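Local coordinates for protein putative metal-dependent hydrolase (Bacillus subtilis, PDB 6KNS) that adopts a metallo-beta-lactamase fold with a two-zinc site and is probably a metal-dependent hydrolase, perhaps akin to tRNA 3'-processing endoribonucleases, at residues G152-V157 with N174-I179. Sequence-based numbering, arbitrary orientation.
Sequences GSHTVV and NADLLI
Two hydrogen bonds, one in each direction, join T155 and D176 just where two parallel strands start to pair. The carboxylate of D176 accepts the backbone N-H of T155 on the anti lone pair of OD2, with T155 N to D176 OD2 at 2.8 Å, while D176 N reaches T155 O at 2.9 Å in a bent bond (130° at the hydrogen). That same oxygen receives a second, weak bond from L177 N. With chi1 at -58°, CG of D176 sits beside its own backbone N, and carboxylate and amide both face T155. OD2 also lies at the edge of the H154 imidazole, near its plane, 3.6 Å from H154 CD2.

Beyond this start, regular parallel pairing takes over: V157 N donates to L177 O at 2.9 Å, and I179 N to V157 O at 2.7 Å. The two strands, 155-158 and 177-181, form a beta-alpha-beta unit with the short helix 168-171 and sit side by side in one of the two mixed sheets of the metallo-beta-lactamase fold; the side chain of I179 lies about 12 Å from a bound zinc ion. The axes of 155-157 and 177-179 are turned 21° against each other, in keeping with the usual twist of a sheet.

Side chains then divide between the sheet faces. V156 and L177 point the same way, V156 CG1 packing against L177 CD2, and W248 of strand 247-249, in the other sheet, touches both. On the opposite face V157 spreads its two methyls between neighbours: CG2 meets A175 CB at 3.5 Å, and CG1 meets CD1 of L178 at 3.6 Å, with S172 touching both V157 and L178.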
ATOM      1  N   GLY A 152      -0.682  -2.094 -31.802  1.00 33.82           N
ATOM      2  CA  GLY A 152      -0.685  -2.117 -33.289  1.00 36.23           C
ATOM      3  C   GLY A 152      -1.060  -0.789 -33.951  1.00 36.71           C
ATOM      4  O   GLY A 152      -0.771  -0.585 -35.113  1.00 37.74           O
ATOM      5  N   SER A 153      -1.688   0.119 -33.207  1.00 36.31           N
ATOM      6  CA  SER A 153      -2.054   1.448 -33.739  1.00 36.97           C
ATOM      7  C   SER A 153      -1.420   2.599 -32.959  1.00 35.25           C
ATOM      8  O   SER A 153      -1.103   3.615 -33.519  1.00 36.14           O
ATOM      9  CB  SER A 153      -3.574   1.625 -33.720  1.00 37.35           C
ATOM     10  OG  SER A 153      -4.227   0.475 -34.249  1.00 40.47           O
ATOM     11  N   HIS A 154      -1.288   2.451 -31.650  1.00 33.75           N
ATOM     12  CA  HIS A 154      -0.659   3.448 -30.817  1.00 31.78           C
ATOM     13  C   HIS A 154       0.379   2.763 -29.979  1.00 29.95           C
ATOM     14  O   HIS A 154       0.327   1.547 -29.807  1.00 29.41           O
ATOM     15  CB  HIS A 154      -1.702   4.139 -29.945  1.00 31.35           C
ATOM     16  CG  HIS A 154      -2.583   5.074 -30.708  1.00 35.33           C
ATOM     17  ND1 HIS A 154      -3.854   4.725 -31.139  1.00 39.82           N
ATOM     18  CD2 HIS A 154      -2.358   6.331 -31.168  1.00 36.71           C
ATOM     19  CE1 HIS A 154      -4.373   5.738 -31.817  1.00 39.74           C
ATOM     20  NE2 HIS A 154      -3.490   6.724 -31.839  1.00 38.31           N
ATOM     21  N   THR A 155       1.318   3.550 -29.462  1.00 28.74           N
ATOM     22  CA  THR A 155       2.463   3.028 -28.724  1.00 27.71           C
ATOM     23  C   THR A 155       2.800   3.933 -27.538  1.00 26.27           C
ATOM     24  O   THR A 155       2.952   5.151 -27.693  1.00 26.29           O
ATOM     25  CB  THR A 155       3.681   2.915 -29.674  1.00 29.14           C
ATOM     26  OG1 THR A 155       3.378   1.960 -30.696  1.00 28.66           O
ATOM     27  CG2 THR A 155       4.930   2.445 -28.919  1.00 27.70           C
ATOM     28  N   VAL A 156       2.871   3.352 -26.343  1.00 25.05           N
ATOM     29  CA  VAL A 156       3.251   4.096 -25.165  1.00 23.79           C
ATOM     30  C   VAL A 156       4.567   3.555 -24.616  1.00 23.62           C
ATOM     31  O   VAL A 156       4.732   2.354 -24.487  1.00 23.78           O
ATOM     32  CB  VAL A 156       2.136   4.017 -24.074  1.00 22.94           C
ATOM     33  CG1 VAL A 156       2.535   4.743 -22.827  1.00 19.23           C
ATOM     34  CG2 VAL A 156       0.802   4.587 -24.626  1.00 23.40           C
ATOM     35  N   VAL A 157       5.486   4.445 -24.253  1.00 23.57           N
ATOM     36  CA  VAL A 157       6.746   4.050 -23.645  1.00 22.82           C
ATOM     37  C   VAL A 157       6.730   4.538 -22.211  1.00 22.44           C
ATOM     38  O   VAL A 157       6.396   5.699 -21.938  1.00 22.80           O
ATOM     39  CB  VAL A 157       7.969   4.622 -24.414  1.00 24.24           C
ATOM     40  CG1 VAL A 157       9.268   4.386 -23.638  1.00 23.22           C
ATOM     41  CG2 VAL A 157       8.071   4.004 -25.813  1.00 24.19           C
ATOM     42  N   ASN A 174       9.364   7.281 -32.006  1.00 34.45           N
ATOM     43  CA  ASN A 174       8.018   7.522 -32.488  1.00 35.19           C
ATOM     44  C   ASN A 174       6.901   7.116 -31.541  1.00 33.61           C
ATOM     45  O   ASN A 174       5.772   6.996 -31.971  1.00 34.16           O
ATOM     46  CB  ASN A 174       7.827   6.914 -33.875  1.00 36.78           C
ATOM     47  CG  ASN A 174       8.837   7.442 -34.882  1.00 40.56           C
ATOM     48  OD1 ASN A 174       9.317   6.695 -35.732  1.00 44.50           O
ATOM     49  ND2 ASN A 174       9.168   8.728 -34.791  1.00 41.20           N
ATOM     50  N   ALA A 175       7.183   6.928 -30.253  1.00 32.21           N
ATOM     51  CA  ALA A 175       6.100   6.651 -29.288  1.00 30.79           C
ATOM     52  C   ALA A 175       5.082   7.789 -29.333  1.00 30.64           C
ATOM     53  O   ALA A 175       5.451   8.974 -29.418  1.00 30.01           O
ATOM     54  CB  ALA A 175       6.650   6.501 -27.887  1.00 28.92           C
ATOM     55  N   ASP A 176       3.801   7.442 -29.257  1.00 29.85           N
ATOM     56  CA  ASP A 176       2.759   8.484 -29.133  1.00 29.36           C
ATOM     57  C   ASP A 176       2.830   9.205 -27.783  1.00 27.59           C
ATOM     58  O   ASP A 176       2.630  10.415 -27.721  1.00 27.49           O
ATOM     59  CB  ASP A 176       1.371   7.890 -29.357  1.00 29.07           C
ATOM     60  CG  ASP A 176       1.259   7.236 -30.721  1.00 32.05           C
ATOM     61  OD1 ASP A 176       1.282   7.978 -31.728  1.00 33.68           O
ATOM     62  OD2 ASP A 176       1.209   5.989 -30.798  1.00 31.67           O
ATOM     63  N   LEU A 177       3.124   8.460 -26.725  1.00 26.34           N
ATOM     64  CA  LEU A 177       3.183   8.998 -25.354  1.00 25.52           C
ATOM     65  C   LEU A 177       4.418   8.410 -24.716  1.00 24.99           C
ATOM     66  O   LEU A 177       4.616   7.199 -24.739  1.00 25.47           O
ATOM     67  CB  LEU A 177       1.939   8.622 -24.529  1.00 24.21           C
ATOM     68  CG  LEU A 177       1.926   8.976 -23.033  1.00 23.73           C
ATOM     69  CD1 LEU A 177       1.936  10.456 -22.832  1.00 24.28           C
ATOM     70  CD2 LEU A 177       0.727   8.379 -22.318  1.00 21.39           C
ATOM     71  N   LEU A 178       5.281   9.279 -24.218  1.00 24.56           N
ATOM     72  CA  LEU A 178       6.404   8.861 -23.417  1.00 23.91           C
ATOM     73  C   LEU A 178       6.078   9.225 -21.982  1.00 22.82           C
ATOM     74  O   LEU A 178       6.000  10.412 -21.663  1.00 22.86           O
ATOM     75  CB  LEU A 178       7.676   9.601 -23.824  1.00 24.34           C
ATOM     76  CG  LEU A 178       8.911   9.363 -22.952  1.00 23.40           C
ATOM     77  CD1 LEU A 178       9.288   7.879 -22.925  1.00 24.01           C
ATOM     78  CD2 LEU A 178      10.084  10.196 -23.467  1.00 25.44           C
ATOM     79  N   ILE A 179       5.936   8.204 -21.148  1.00 21.99           N
ATOM     80  CA  ILE A 179       5.845   8.371 -19.719  1.00 21.11           C
ATOM     81  C   ILE A 179       7.254   8.200 -19.100  1.00 21.04           C
ATOM     82  O   ILE A 179       7.792   7.107 -19.057  1.00 20.25           O
ATOM     83  CB  ILE A 179       4.868   7.390 -19.103  1.00 20.54           C
ATOM     84  CG1 ILE A 179       3.513   7.456 -19.843  1.00 20.60           C
ATOM     85  CG2 ILE A 179       4.741   7.715 -17.603  1.00 19.67           C
ATOM     86  CD1 ILE A 179       2.469   6.399 -19.349  1.00 19.66           C
TER